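Local coordinates for cyclic di-GMP receptor atypical PilZ domain-containing protein (Xanthomonas campestris pv. campestris, PDB 3RQA), which is of unknown function but carries an atypical PilZ domain related to cyclic di-GMP receptors and self-assembles into a tetramer through a helical bundle, at residues C[9-14]-C[145-150]; C[110-115]-C[154-159]. All blocks are in the same frame, centred on the assembly; numbering follows the deposited sequence.

How the contacts relate
The two contacts show neighbouring strands of one barrel in two roles, one in the buried pairing and one receiving the chain's first helix at the surface. Contact 2 is buried: 110-115 and 154-159 are neighbouring strands, joined by backbone hydrogen bonds and by side chains on both faces. Contact 1 lies at the surface, where the start of helix 12-19 meets strand 139-150 mainly through aliphatic carbons, with the methyls of L10 against the S150 carbonyl. Their centres are about 8 Å apart, and strands 139-150 and 155-161 are probably bonded through A149 O to W156 N and W158 O to L146 N. W158 belongs to both settings, with R112 over one face and A11 over the other.

Contact 1: C[9-14]-C[145-150]; sequences TLAPAA and VLASAS
Over one face of the planar S150 carbonyl lies CD1 of L10, 3.3 Å from S150 O; CD2 of L10 is on the same side but tilted, beyond the oxygen and 3.6 Å from S150 O. The other flat group here is the indole of W158, in the next strand: A11 CB sits above the face opposite the one that R112 covers. L10 owes its reach to a first torsion of -73°, which sets CG beside the backbone N and anti to the carbonyl carbon; the rest of the chain runs extended to the S150 peptide.

Beyond L10 the contact is made largely by alanine methyls. L10 CB meets A149 CB at 4.0 Å. A147 CB fits between two alanines of the other segment, with A11 CB at 3.4 Å, tighter than usual van der Waals contact, and A14 CB at 3.6 Å. A14 CB also touches L146 CB, at 4.1 Å, and can do so because L146 and A147 form a classic beta bulge opposite W158, which turns consecutive side chains toward the helix start. A11 occupies the N-cap position of that helix, and its O accepts a weak bond from A14 N.

The contact thus lays the beginning of helix 12-19 along the end of strand 139-150, on the outside of the barrel. L146 continues the packing onto E17 and L18 of the same helix, and L10 reaches W158 of strand 155-161 and D151 in the turn between the two strands.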
loop_
_atom_site.group_PDB
_atom_site.type_symbol
_atom_site.label_atom_id
_atom_site.label_comp_id
_atom_site.label_asym_id
_atom_site.label_seq_id
_atom_site.Cartn_x
_atom_site.Cartn_y
_atom_site.Cartn_z
ATOM N N THR C 9 -41.598 12.886 10.271
ATOM C CA THR C 9 -42.988 13.212 9.947
ATOM C C THR C 9 -43.201 13.259 8.435
ATOM O O THR C 9 -44.333 13.313 7.959
ATOM C CB THR C 9 -43.401 14.570 10.535
ATOM O OG1 THR C 9 -42.514 15.585 10.052
ATOM C CG2 THR C 9 -43.348 14.530 12.050
ATOM N N LEU C 10 -42.098 13.245 7.694
ATOM C CA LEU C 10 -42.150 13.266 6.240
ATOM C C LEU C 10 -42.428 11.872 5.692
ATOM O O LEU C 10 -42.951 11.727 4.592
ATOM C CB LEU C 10 -40.827 13.787 5.669
ATOM C CG LEU C 10 -40.575 15.285 5.815
ATOM C CD1 LEU C 10 -39.276 15.672 5.123
ATOM C CD2 LEU C 10 -41.746 16.041 5.201
ATOM N N ALA C 11 -42.076 10.853 6.468
ATOM C CA ALA C 11 -42.286 9.470 6.054
ATOM C C ALA C 11 -42.514 8.598 7.281
ATOM O O ALA C 11 -41.751 7.666 7.551
ATOM C CB ALA C 11 -41.074 8.975 5.270
ATOM N N PRO C 12 -43.584 8.886 8.036
ATOM C CA PRO C 12 -43.957 8.164 9.255
ATOM C C PRO C 12 -43.754 6.652 9.190
ATOM O O PRO C 12 -43.010 6.079 9.992
ATOM C CB PRO C 12 -45.421 8.541 9.436
ATOM C CG PRO C 12 -45.456 9.934 8.914
ATOM C CD PRO C 12 -44.642 9.838 7.651
ATOM N N ALA C 13 -44.406 6.011 8.230
ATOM C CA ALA C 13 -44.308 4.568 8.090
ATOM C C ALA C 13 -42.881 4.080 7.851
ATOM O O ALA C 13 -42.483 3.032 8.355
ATOM C CB ALA C 13 -45.210 4.098 6.976
ATOM N N ALA C 14 -42.113 4.833 7.075
ATOM C CA ALA C 14 -40.736 4.450 6.785
ATOM C C ALA C 14 -39.855 4.635 8.021
ATOM O O ALA C 14 -39.065 3.765 8.357
ATOM C CB ALA C 14 -40.199 5.284 5.629
ATOM N N VAL C 145 -35.016 2.096 -1.562
ATOM C CA VAL C 145 -35.626 3.325 -1.079
ATOM C C VAL C 145 -37.040 3.024 -0.580
ATOM O O VAL C 145 -37.889 2.571 -1.351
ATOM C CB VAL C 145 -35.716 4.384 -2.205
ATOM C CG1 VAL C 145 -36.392 5.647 -1.680
ATOM C CG2 VAL C 145 -34.323 4.696 -2.740
ATOM N N LEU C 146 -37.275 3.264 0.709
ATOM C CA LEU C 146 -38.587 3.049 1.318
ATOM C C LEU C 146 -39.425 4.307 1.120
ATOM O O LEU C 146 -40.605 4.233 0.776
ATOM C CB LEU C 146 -38.471 2.805 2.830
ATOM C CG LEU C 146 -37.853 1.561 3.464
ATOM C CD1 LEU C 146 -38.111 1.627 4.962
ATOM C CD2 LEU C 146 -38.465 0.300 2.913
ATOM N N ALA C 147 -38.805 5.462 1.363
ATOM C CA ALA C 147 -39.487 6.738 1.220
ATOM C C ALA C 147 -38.562 7.826 0.695
ATOM O O ALA C 147 -37.345 7.786 0.906
ATOM C CB ALA C 147 -40.069 7.162 2.542
ATOM N N SER C 148 -39.165 8.799 0.019
ATOM C CA SER C 148 -38.468 9.933 -0.569
ATOM C C SER C 148 -39.336 11.172 -0.374
ATOM O O SER C 148 -40.497 11.201 -0.800
ATOM C CB SER C 148 -38.247 9.701 -2.064
ATOM O OG SER C 148 -37.560 10.789 -2.650
ATOM N N ALA C 149 -38.777 12.188 0.273
ATOM C CA ALA C 149 -39.515 13.410 0.526
ATOM C C ALA C 149 -38.589 14.592 0.748
ATOM O O ALA C 149 -37.397 14.426 1.003
ATOM C CB ALA C 149 -40.430 13.233 1.732
ATOM N N SER C 150 -39.159 15.786 0.655
ATOM C CA SER C 150 -38.403 17.017 0.836
ATOM C C SER C 150 -38.886 17.778 2.064
ATOM O O SER C 150 -40.024 17.615 2.503
ATOM C CB SER C 150 -38.541 17.891 -0.415
ATOM O OG SER C 150 -38.001 19.183 -0.204
#

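Contact 2: C[110-115]-C[154-159]; sequences GIRLAS and QHWLWL
R112 holds CG opposite its own backbone N (chi1 176°) and keeps extended through the next bond, which lays its methylenes alongside the W158 indole; a bend at chi3 (82°) then turns the guanidinium steeply to the ring plane. The pair belongs to two antiparallel strands of the six-stranded barrel of this PilZ domain. R112 CG lies over the face of the five-membered ring of W158, toward its rim, in a CH-pi contact, and R112 CD comes within 3.4 Å of W158 NE1. Both polar ends find one carboxylate: D15 OD2 takes a salt bridge from R112 NH1 and a hydrogen bond from W158 NE1, so the charged head and the indole are fixed together.

Farther along this face, A114 CB stands over the six-membered ring of W156, 3.9 Å from its centroid, and W156 NE1 is bonded to D151. In the backbone, I111 with L159 and L113 with L157 are hydrogen-bonded pairs, the straightest bond being L159 N to I111 O at 2.8 Å, and R112-W158 and A114-W156 are the non-hydrogen-bonded pairs between and beyond them. S115 N donates to H155 O.

On the other face L113 CG meets L159 CD2 at 4.3 Å, and L157 and L159 face F33 of strand 24-34 across the barrel. Packing is tight where S115 CB presses L157 CD2 at 3.3 Å, and L157 has a second torsion well off the staggered values (24°). At the end of the pair a water bridges the two strands, donating to S115 O at 2.7 Å and accepting from H155 N at 2.8 Å.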
loop_
_atom_site.group_PDB
_atom_site.type_symbol
_atom_site.label_atom_id
_atom_site.label_comp_id
_atom_site.label_asym_id
_atom_site.label_seq_id
_atom_site.Cartn_x
_atom_site.Cartn_y
_atom_site.Cartn_z
ATOM N N GLY C 110 -31.542 0.327 8.479
ATOM C CA GLY C 110 -31.368 1.251 7.369
ATOM C C GLY C 110 -30.870 2.614 7.809
ATOM O O GLY C 110 -30.356 2.776 8.925
ATOM N N ILE C 111 -31.038 3.604 6.935
ATOM C CA ILE C 111 -30.571 4.952 7.214
ATOM C C ILE C 111 -31.403 6.044 6.533
ATOM O O ILE C 111 -31.986 5.844 5.469
ATOM C CB ILE C 111 -29.071 5.088 6.786
ATOM C CG1 ILE C 111 -28.502 6.443 7.204
ATOM C CG2 ILE C 111 -28.936 4.901 5.283
ATOM C CD1 ILE C 111 -26.984 6.529 7.030
ATOM N N ARG C 112 -31.466 7.196 7.187
ATOM C CA ARG C 112 -32.175 8.352 6.671
ATOM C C ARG C 112 -31.077 9.373 6.433
ATOM O O ARG C 112 -30.405 9.795 7.382
ATOM C CB ARG C 112 -33.149 8.893 7.709
ATOM C CG ARG C 112 -33.872 10.172 7.311
ATOM C CD ARG C 112 -34.863 10.587 8.407
ATOM N NE ARG C 112 -34.221 11.311 9.504
ATOM C CZ ARG C 112 -34.602 11.245 10.779
ATOM N NH1 ARG C 112 -35.627 10.480 11.143
ATOM N NH2 ARG C 112 -33.967 11.964 11.693
ATOM N N LEU C 113 -30.880 9.742 5.169
ATOM C CA LEU C 113 -29.853 10.708 4.804
ATOM C C LEU C 113 -30.323 11.617 3.673
ATOM O O LEU C 113 -31.284 11.296 2.956
ATOM C CB LEU C 113 -28.568 9.973 4.404
ATOM C CG LEU C 113 -28.664 8.945 3.274
ATOM C CD1 LEU C 113 -28.724 9.641 1.926
ATOM C CD2 LEU C 113 -27.457 8.021 3.331
ATOM N N ALA C 114 -29.650 12.752 3.517
ATOM C CA ALA C 114 -29.986 13.707 2.468
ATOM C C ALA C 114 -29.293 13.315 1.161
ATOM O O ALA C 114 -28.177 12.801 1.171
ATOM C CB ALA C 114 -29.570 15.106 2.889
ATOM N N SER C 115 -29.958 13.561 0.039
ATOM C CA SER C 115 -29.408 13.211 -1.268
ATOM C C SER C 115 -29.626 14.326 -2.294
ATOM O O SER C 115 -30.704 14.922 -2.365
ATOM C CB SER C 115 -30.062 11.924 -1.775
ATOM O OG SER C 115 -29.343 11.365 -2.859
ATOM N N GLN C 154 -33.761 20.240 1.122
ATOM C CA GLN C 154 -33.031 18.996 0.876
ATOM C C GLN C 154 -33.979 17.834 0.594
ATOM O O GLN C 154 -35.078 17.771 1.153
ATOM C CB GLN C 154 -32.168 18.611 2.078
ATOM C CG GLN C 154 -31.156 19.636 2.532
ATOM C CD GLN C 154 -30.090 19.014 3.423
ATOM O OE1 GLN C 154 -29.176 18.344 2.941
ATOM N NE2 GLN C 154 -30.216 19.217 4.729
ATOM N N HIS C 155 -33.547 16.920 -0.270
ATOM C CA HIS C 155 -34.340 15.735 -0.598
ATOM C C HIS C 155 -33.911 14.651 0.390
ATOM O O HIS C 155 -32.726 14.321 0.480
ATOM C CB HIS C 155 -34.051 15.241 -2.025
ATOM C CG HIS C 155 -34.294 16.261 -3.094
ATOM N ND1 HIS C 155 -33.431 17.307 -3.340
ATOM C CD2 HIS C 155 -35.288 16.372 -4.007
ATOM C CE1 HIS C 155 -33.879 18.017 -4.360
ATOM N NE2 HIS C 155 -35.005 17.471 -4.783
ATOM N N TRP C 156 -34.856 14.103 1.141
ATOM C CA TRP C 156 -34.511 13.064 2.104
ATOM C C TRP C 156 -34.939 11.689 1.643
ATOM O O TRP C 156 -36.009 11.511 1.061
ATOM C CB TRP C 156 -35.114 13.357 3.483
ATOM C CG TRP C 156 -34.498 14.557 4.142
ATOM C CD1 TRP C 156 -34.940 15.848 4.083
ATOM C CD2 TRP C 156 -33.307 14.577 4.934
ATOM N NE1 TRP C 156 -34.098 16.675 4.792
ATOM C CE2 TRP C 156 -33.086 15.920 5.324
ATOM C CE3 TRP C 156 -32.404 13.591 5.352
ATOM C CZ2 TRP C 156 -31.995 16.302 6.117
ATOM C CZ3 TRP C 156 -31.323 13.968 6.139
ATOM C CH2 TRP C 156 -31.128 15.317 6.514
ATOM N N LEU C 157 -34.073 10.722 1.914
ATOM C CA LEU C 157 -34.289 9.338 1.548
ATOM C C LEU C 157 -34.246 8.451 2.776
ATOM O O LEU C 157 -33.447 8.672 3.684
ATOM C CB LEU C 157 -33.196 8.877 0.574
ATOM C CG LEU C 157 -33.376 9.021 -0.940
ATOM C CD1 LEU C 157 -34.366 10.121 -1.293
ATOM C CD2 LEU C 157 -32.016 9.275 -1.556
ATOM N N TRP C 158 -35.124 7.462 2.799
ATOM C CA TRP C 158 -35.169 6.478 3.866
ATOM C C TRP C 158 -34.789 5.205 3.132
ATOM O O TRP C 158 -35.517 4.743 2.254
ATOM C CB TRP C 158 -36.579 6.355 4.453
ATOM C CG TRP C 158 -36.927 7.456 5.403
ATOM C CD1 TRP C 158 -37.029 7.366 6.766
ATOM C CD2 TRP C 158 -37.212 8.819 5.070
ATOM N NE1 TRP C 158 -37.360 8.587 7.297
ATOM C CE2 TRP C 158 -37.477 9.499 6.282
ATOM C CE3 TRP C 158 -37.268 9.535 3.864
ATOM C CZ2 TRP C 158 -37.796 10.861 6.325
ATOM C CZ3 TRP C 158 -37.586 10.893 3.907
ATOM C CH2 TRP C 158 -37.845 11.540 5.131
ATOM N N LEU C 159 -33.626 4.667 3.461
ATOM C CA LEU C 159 -33.143 3.457 2.824
ATOM C C LEU C 159 -33.145 2.269 3.796
ATOM O O LEU C 159 -32.714 2.390 4.942
ATOM C CB LEU C 159 -31.721 3.665 2.296
ATOM C CG LEU C 159 -31.354 4.739 1.259
ATOM C CD1 LEU C 159 -32.216 4.587 0.028
ATOM C CD2 LEU C 159 -31.504 6.114 1.850
HETATM O O HOH W 1 -30.836 17.247 -0.987
#